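Local coordinates for protein fibrillarin-like rRNA/tRNA 2'-O-methyltransferase (Archaeoglobus fulgidus, PDB 1NT2) that uses S-adenosylmethionine to methylate ribose 2'-hydroxyls of rRNA and tRNA at sites chosen by a guide RNA, at residues L180-H192 / Y198-F210. Numbering follows the deposited sequence.
Sequences LKEMEGDFKIVKH and YHRDHIFIHAYRF
Lys188 and Tyr208 form a hydrogen-bonded antiparallel pair, with backbone bonds in both directions: Lys188 N gives to Tyr208 O, and Tyr208 N to Lys188 O at 3.1 Å. Their side chains run alongside each other. The lysine passes over one face of the tyrosine ring, Lys188 CB lying 4.1 Å from the Tyr208 ring centroid in a CH-pi contact; a chi1 of 174° and an extended chain carry it there. Its NZ also reaches Tyr208 OH, though the hydroxyl's place is less sure. Val190 CG2 meets the edge of the same ring, 3.9 Å from Tyr208 CD2. A serine in place of Tyr208 would probably leave the lysine's aliphatic chain without its aromatic bed and Val190 CG2 without this neighbour.

Next along the hairpin, Val190 and Lys191 both face His206, a classic beta bulge. His206 O takes a bond from Val190 N at 2.8 Å and a weak one from Lys191 N, while His206 N gives a nearly straight bond (172°) to Lys191 O. Val190 lies beside the imidazole, CG1 at the ring's edge near ND1. Beyond the bulge, His192 CA makes a CA-H...O contact with Phe204 O.

On the face that carries Ile205 and Ala207, opposite Lys188, His206 and Tyr208, helix 172-184 packs through Leu180 and Met183. Leu180 CD2 lies 3.4 Å from Ile205 CD1, and Met183 CE meets Ile205 CG2 tip to tip. Phe187, in the turn leading into strand 188-194, brings its CB to 3.8 Å from Ala207 CB. Helix 139-150 adjoins Met183 and Phe187, and His51 meets the rings of Phe204 and His206. Strand 202-209 also pairs with 155-162, so this bulged hairpin completes the seven-stranded sheet of a Rossmann-like methyltransferase, with its characteristic 3-2-1-4-5-7-6 strand order and antiparallel strand 202-209.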
loop_
_atom_site.group_PDB
_atom_site.type_symbol
_atom_site.label_atom_id
_atom_site.label_comp_id
_atom_site.label_asym_id
_atom_site.label_seq_id
_atom_site.Cartn_x
_atom_site.Cartn_y
_atom_site.Cartn_z
ATOM N N LEU A 180 27.067 -36.570 -0.404
ATOM C CA LEU A 180 28.106 -37.499 -0.004
ATOM C C LEU A 180 29.473 -36.929 -0.394
ATOM O O LEU A 180 30.437 -37.012 0.372
ATOM C CB LEU A 180 27.884 -38.856 -0.674
ATOM C CG LEU A 180 28.413 -40.065 0.095
ATOM C CD1 LEU A 180 29.908 -39.917 0.322
ATOM C CD2 LEU A 180 27.684 -40.178 1.424
ATOM N N LYS A 181 29.548 -36.344 -1.586
ATOM C CA LYS A 181 30.793 -35.758 -2.074
ATOM C C LYS A 181 31.173 -34.546 -1.228
ATOM O O LYS A 181 32.331 -34.390 -0.835
ATOM C CB LYS A 181 30.644 -35.342 -3.543
ATOM C CG LYS A 181 30.241 -36.490 -4.469
ATOM C CD LYS A 181 30.145 -36.070 -5.940
ATOM C CE LYS A 181 29.706 -37.246 -6.817
ATOM N NZ LYS A 181 29.661 -36.915 -8.268
ATOM N N GLU A 182 30.186 -33.701 -0.943
ATOM C CA GLU A 182 30.398 -32.496 -0.148
ATOM C C GLU A 182 30.877 -32.814 1.270
ATOM O O GLU A 182 31.675 -32.073 1.848
ATOM C CB GLU A 182 29.102 -31.678 -0.081
ATOM C CG GLU A 182 29.288 -30.238 0.407
ATOM C CD GLU A 182 28.934 -30.037 1.874
ATOM O OE1 GLU A 182 27.747 -30.192 2.235
ATOM O OE2 GLU A 182 29.842 -29.716 2.669
ATOM N N MET A 183 30.398 -33.923 1.824
ATOM C CA MET A 183 30.775 -34.306 3.175
ATOM C C MET A 183 32.076 -35.090 3.240
ATOM O O MET A 183 32.688 -35.212 4.302
ATOM C CB MET A 183 29.661 -35.124 3.821
ATOM C CG MET A 183 29.910 -35.378 5.283
ATOM S SD MET A 183 28.564 -36.217 6.052
ATOM C CE MET A 183 29.185 -37.871 6.107
ATOM N N GLU A 184 32.498 -35.625 2.103
ATOM C CA GLU A 184 33.731 -36.392 2.055
ATOM C C GLU A 184 34.940 -35.536 2.441
ATOM O O GLU A 184 35.839 -35.998 3.145
ATOM C CB GLU A 184 33.935 -36.968 0.652
ATOM C CG GLU A 184 35.150 -37.868 0.547
ATOM C CD GLU A 184 35.119 -38.989 1.574
ATOM O OE1 GLU A 184 34.277 -39.904 1.439
ATOM O OE2 GLU A 184 35.933 -38.944 2.523
ATOM N N GLY A 185 34.945 -34.287 1.985
ATOM C CA GLY A 185 36.048 -33.388 2.271
ATOM C C GLY A 185 36.477 -33.228 3.721
ATOM O O GLY A 185 37.497 -32.599 3.991
ATOM N N ASP A 186 35.731 -33.789 4.664
ATOM C CA ASP A 186 36.088 -33.646 6.075
ATOM C C ASP A 186 36.068 -34.970 6.816
ATOM O O ASP A 186 36.792 -35.164 7.789
ATOM C CB ASP A 186 35.118 -32.686 6.769
ATOM C CG ASP A 186 35.166 -31.273 6.200
ATOM O OD1 ASP A 186 35.329 -31.110 4.967
ATOM O OD2 ASP A 186 35.017 -30.319 6.994
ATOM N N PHE A 187 35.229 -35.884 6.353
ATOM C CA PHE A 187 35.097 -37.177 6.999
ATOM C C PHE A 187 35.532 -38.317 6.103
ATOM O O PHE A 187 35.738 -38.142 4.902
ATOM C CB PHE A 187 33.640 -37.388 7.406
ATOM C CG PHE A 187 33.092 -36.287 8.262
ATOM C CD1 PHE A 187 33.251 -36.316 9.645
ATOM C CD2 PHE A 187 32.474 -35.188 7.684
ATOM C CE1 PHE A 187 32.801 -35.261 10.443
ATOM C CE2 PHE A 187 32.022 -34.126 8.469
ATOM C CZ PHE A 187 32.188 -34.163 9.852
ATOM N N LYS A 188 35.685 -39.489 6.706
ATOM C CA LYS A 188 36.048 -40.676 5.961
ATOM C C LYS A 188 34.816 -41.556 6.000
ATOM O O LYS A 188 34.385 -41.956 7.081
ATOM C CB LYS A 188 37.201 -41.418 6.619
ATOM C CG LYS A 188 37.486 -42.737 5.925
ATOM C CD LYS A 188 38.599 -43.497 6.588
ATOM C CE LYS A 188 38.686 -44.891 6.022
ATOM N NZ LYS A 188 39.694 -45.687 6.763
ATOM N N ILE A 189 34.252 -41.845 4.828
ATOM C CA ILE A 189 33.051 -42.675 4.710
ATOM C C ILE A 189 33.198 -44.083 5.286
ATOM O O ILE A 189 34.279 -44.671 5.263
ATOM C CB ILE A 189 32.624 -42.799 3.243
ATOM C CG1 ILE A 189 33.866 -43.002 2.363
ATOM C CG2 ILE A 189 31.847 -41.563 2.830
ATOM C CD1 ILE A 189 33.566 -43.330 0.907
ATOM N N VAL A 190 32.105 -44.625 5.802
ATOM C CA VAL A 190 32.131 -45.960 6.376
ATOM C C VAL A 190 31.000 -46.777 5.786
ATOM O O VAL A 190 31.094 -48.000 5.695
ATOM C CB VAL A 190 31.976 -45.921 7.909
ATOM C CG1 VAL A 190 31.880 -47.319 8.463
ATOM C CG2 VAL A 190 33.153 -45.219 8.524
ATOM N N LYS A 191 29.933 -46.088 5.385
ATOM C CA LYS A 191 28.765 -46.730 4.793
ATOM C C LYS A 191 27.617 -45.759 4.656
ATOM O O LYS A 191 27.446 -44.840 5.451
ATOM C CB LYS A 191 28.268 -47.889 5.653
ATOM C CG LYS A 191 28.550 -49.283 5.127
ATOM C CD LYS A 191 27.772 -49.618 3.871
ATOM C CE LYS A 191 28.021 -51.079 3.476
ATOM N NZ LYS A 191 27.387 -51.474 2.179
ATOM N N HIS A 192 26.823 -45.986 3.627
ATOM C CA HIS A 192 25.647 -45.189 3.380
ATOM C C HIS A 192 24.645 -46.211 2.891
ATOM O O HIS A 192 25.023 -47.238 2.326
ATOM C CB HIS A 192 25.899 -44.127 2.308
ATOM C CG HIS A 192 26.445 -44.672 1.025
ATOM N ND1 HIS A 192 26.473 -43.935 -0.139
ATOM C CD2 HIS A 192 26.999 -45.870 0.724
ATOM C CE1 HIS A 192 27.020 -44.657 -1.101
ATOM N NE2 HIS A 192 27.348 -45.836 -0.604
ATOM N N TYR A 198 11.362 -48.321 5.964
ATOM C CA TYR A 198 11.076 -47.445 7.090
ATOM C C TYR A 198 10.988 -45.947 6.820
ATOM O O TYR A 198 10.064 -45.294 7.306
ATOM C CB TYR A 198 12.096 -47.743 8.176
ATOM C CG TYR A 198 12.149 -49.223 8.452
ATOM C CD1 TYR A 198 11.142 -49.848 9.184
ATOM C CD2 TYR A 198 13.147 -50.018 7.899
ATOM C CE1 TYR A 198 11.126 -51.228 9.351
ATOM C CE2 TYR A 198 13.137 -51.398 8.060
ATOM C CZ TYR A 198 12.122 -51.993 8.786
ATOM O OH TYR A 198 12.094 -53.356 8.940
ATOM N N HIS A 199 11.934 -45.404 6.057
ATOM C CA HIS A 199 11.930 -43.979 5.731
ATOM C C HIS A 199 12.228 -43.744 4.264
ATOM O O HIS A 199 13.367 -43.502 3.889
ATOM C CB HIS A 199 12.944 -43.250 6.599
ATOM C CG HIS A 199 12.654 -43.369 8.059
ATOM N ND1 HIS A 199 12.811 -44.550 8.752
ATOM C CD2 HIS A 199 12.143 -42.480 8.942
ATOM C CE1 HIS A 199 12.409 -44.385 9.999
ATOM N NE2 HIS A 199 11.999 -43.138 10.141
ATOM N N ARG A 200 11.180 -43.797 3.445
ATOM C CA ARG A 200 11.294 -43.643 1.997
ATOM C C ARG A 200 11.926 -42.357 1.450
ATOM O O ARG A 200 11.765 -42.057 0.269
ATOM C CB ARG A 200 9.914 -43.825 1.334
ATOM C CG ARG A 200 9.251 -45.196 1.512
ATOM C CD ARG A 200 8.452 -45.596 0.250
ATOM N NE ARG A 200 7.312 -44.719 -0.053
ATOM C CZ ARG A 200 6.599 -44.759 -1.184
ATOM N NH1 ARG A 200 6.896 -45.631 -2.142
ATOM N NH2 ARG A 200 5.576 -43.930 -1.359
ATOM N N ASP A 201 12.648 -41.603 2.271
ATOM C CA ASP A 201 13.261 -40.371 1.770
ATOM C C ASP A 201 14.628 -40.086 2.400
ATOM O O ASP A 201 15.362 -39.213 1.934
ATOM C CB ASP A 201 12.315 -39.187 2.019
ATOM C CG ASP A 201 12.510 -38.040 1.015
ATOM O OD1 ASP A 201 13.649 -37.530 0.892
ATOM O OD2 ASP A 201 11.511 -37.646 0.356
ATOM N N HIS A 202 14.971 -40.826 3.452
ATOM C CA HIS A 202 16.244 -40.643 4.146
ATOM C C HIS A 202 17.321 -41.678 3.775
ATOM O O HIS A 202 17.023 -42.715 3.186
ATOM C CB HIS A 202 16.006 -40.688 5.663
ATOM C CG HIS A 202 15.158 -39.570 6.183
ATOM N ND1 HIS A 202 13.838 -39.406 5.821
ATOM C CD2 HIS A 202 15.441 -38.559 7.041
ATOM C CE1 HIS A 202 13.346 -38.343 6.434
ATOM N NE2 HIS A 202 14.298 -37.811 7.181
ATOM N N ILE A 203 18.575 -41.378 4.120
ATOM C CA ILE A 203 19.712 -42.279 3.893
ATOM C C ILE A 203 20.755 -41.972 4.959
ATOM O O ILE A 203 21.065 -40.810 5.190
ATOM C CB ILE A 203 20.365 -42.094 2.505
ATOM C CG1 ILE A 203 21.447 -43.161 2.315
ATOM C CG2 ILE A 203 20.990 -40.705 2.386
ATOM C CD1 ILE A 203 22.022 -43.232 0.924
ATOM N N PHE A 204 21.295 -43.001 5.610
ATOM C CA PHE A 204 22.285 -42.789 6.667
ATOM C C PHE A 204 23.719 -42.872 6.160
ATOM O O PHE A 204 24.069 -43.738 5.356
ATOM C CB PHE A 204 22.088 -43.804 7.790
ATOM C CG PHE A 204 22.644 -45.169 7.480
ATOM C CD1 PHE A 204 23.937 -45.514 7.868
ATOM C CD2 PHE A 204 21.887 -46.104 6.776
ATOM C CE1 PHE A 204 24.465 -46.764 7.559
ATOM C CE2 PHE A 204 22.407 -47.357 6.461
ATOM C CZ PHE A 204 23.696 -47.685 6.855
ATOM N N ILE A 205 24.551 -41.960 6.637
ATOM C CA ILE A 205 25.942 -41.941 6.236
ATOM C C ILE A 205 26.779 -42.046 7.501
ATOM O O ILE A 205 26.696 -41.186 8.377
ATOM C CB ILE A 205 26.319 -40.621 5.529
ATOM C CG1 ILE A 205 25.272 -40.239 4.489
ATOM C CG2 ILE A 205 27.651 -40.780 4.825
ATOM C CD1 ILE A 205 25.580 -38.921 3.790
ATOM N N HIS A 206 27.567 -43.110 7.607
ATOM C CA HIS A 206 28.430 -43.287 8.769
ATOM C C HIS A 206 29.808 -42.848 8.322
ATOM O O HIS A 206 30.202 -43.106 7.182
ATOM C CB HIS A 206 28.491 -44.748 9.205
ATOM C CG HIS A 206 29.252 -44.958 10.473
ATOM N ND1 HIS A 206 30.182 -45.961 10.626
ATOM C CD2 HIS A 206 29.212 -44.297 11.655
ATOM C CE1 HIS A 206 30.684 -45.910 11.848
ATOM N NE2 HIS A 206 30.111 -44.909 12.493
ATOM N N ALA A 207 30.541 -42.182 9.207
ATOM C CA ALA A 207 31.874 -41.708 8.862
ATOM C C ALA A 207 32.620 -41.162 10.069
ATOM O O ALA A 207 32.081 -41.095 11.173
ATOM C CB ALA A 207 31.778 -40.634 7.778
ATOM N N TYR A 208 33.868 -40.770 9.853
ATOM C CA TYR A 208 34.675 -40.232 10.930
ATOM C C TYR A 208 35.791 -39.366 10.370
ATOM O O TYR A 208 36.132 -39.462 9.188
ATOM C CB TYR A 208 35.251 -41.379 11.768
ATOM C CG TYR A 208 36.342 -42.179 11.090
ATOM C CD1 TYR A 208 37.687 -41.942 11.379
ATOM C CD2 TYR A 208 36.035 -43.171 10.159
ATOM C CE1 TYR A 208 38.701 -42.672 10.760
ATOM C CE2 TYR A 208 37.044 -43.910 9.532
ATOM C CZ TYR A 208 38.376 -43.652 9.837
ATOM O OH TYR A 208 39.384 -44.356 9.212
ATOM N N ARG A 209 36.345 -38.510 11.221
ATOM C CA ARG A 209 37.424 -37.635 10.808
ATOM C C ARG A 209 38.723 -38.073 11.458
ATOM O O ARG A 209 38.805 -38.221 12.680
ATOM C CB ARG A 209 37.122 -36.187 11.193
ATOM C CG ARG A 209 36.894 -35.966 12.678
ATOM C CD ARG A 209 36.892 -34.480 13.013
ATOM N NE ARG A 209 38.236 -33.912 12.943
ATOM C CZ ARG A 209 38.503 -32.610 12.964
ATOM N NH1 ARG A 209 37.513 -31.729 13.050
ATOM N NH2 ARG A 209 39.760 -32.192 12.901
ATOM N N PHE A 210 39.735 -38.288 10.624
ATOM C CA PHE A 210 41.054 -38.707 11.087
ATOM C C PHE A 210 41.828 -37.458 11.525
ATOM O O PHE A 210 41.249 -36.347 11.455
ATOM C CB PHE A 210 41.807 -39.420 9.952
ATOM C CG PHE A 210 42.502 -40.690 10.377
ATOM C CD1 PHE A 210 43.485 -40.669 11.359
ATOM C CD2 PHE A 210 42.177 -41.909 9.784
ATOM C CE1 PHE A 210 44.133 -41.841 11.748
ATOM C CE2 PHE A 210 42.818 -43.088 10.165
ATOM C CZ PHE A 210 43.800 -43.054 11.150
ATOM O OXT PHE A 210 43.003 -37.602 11.931
#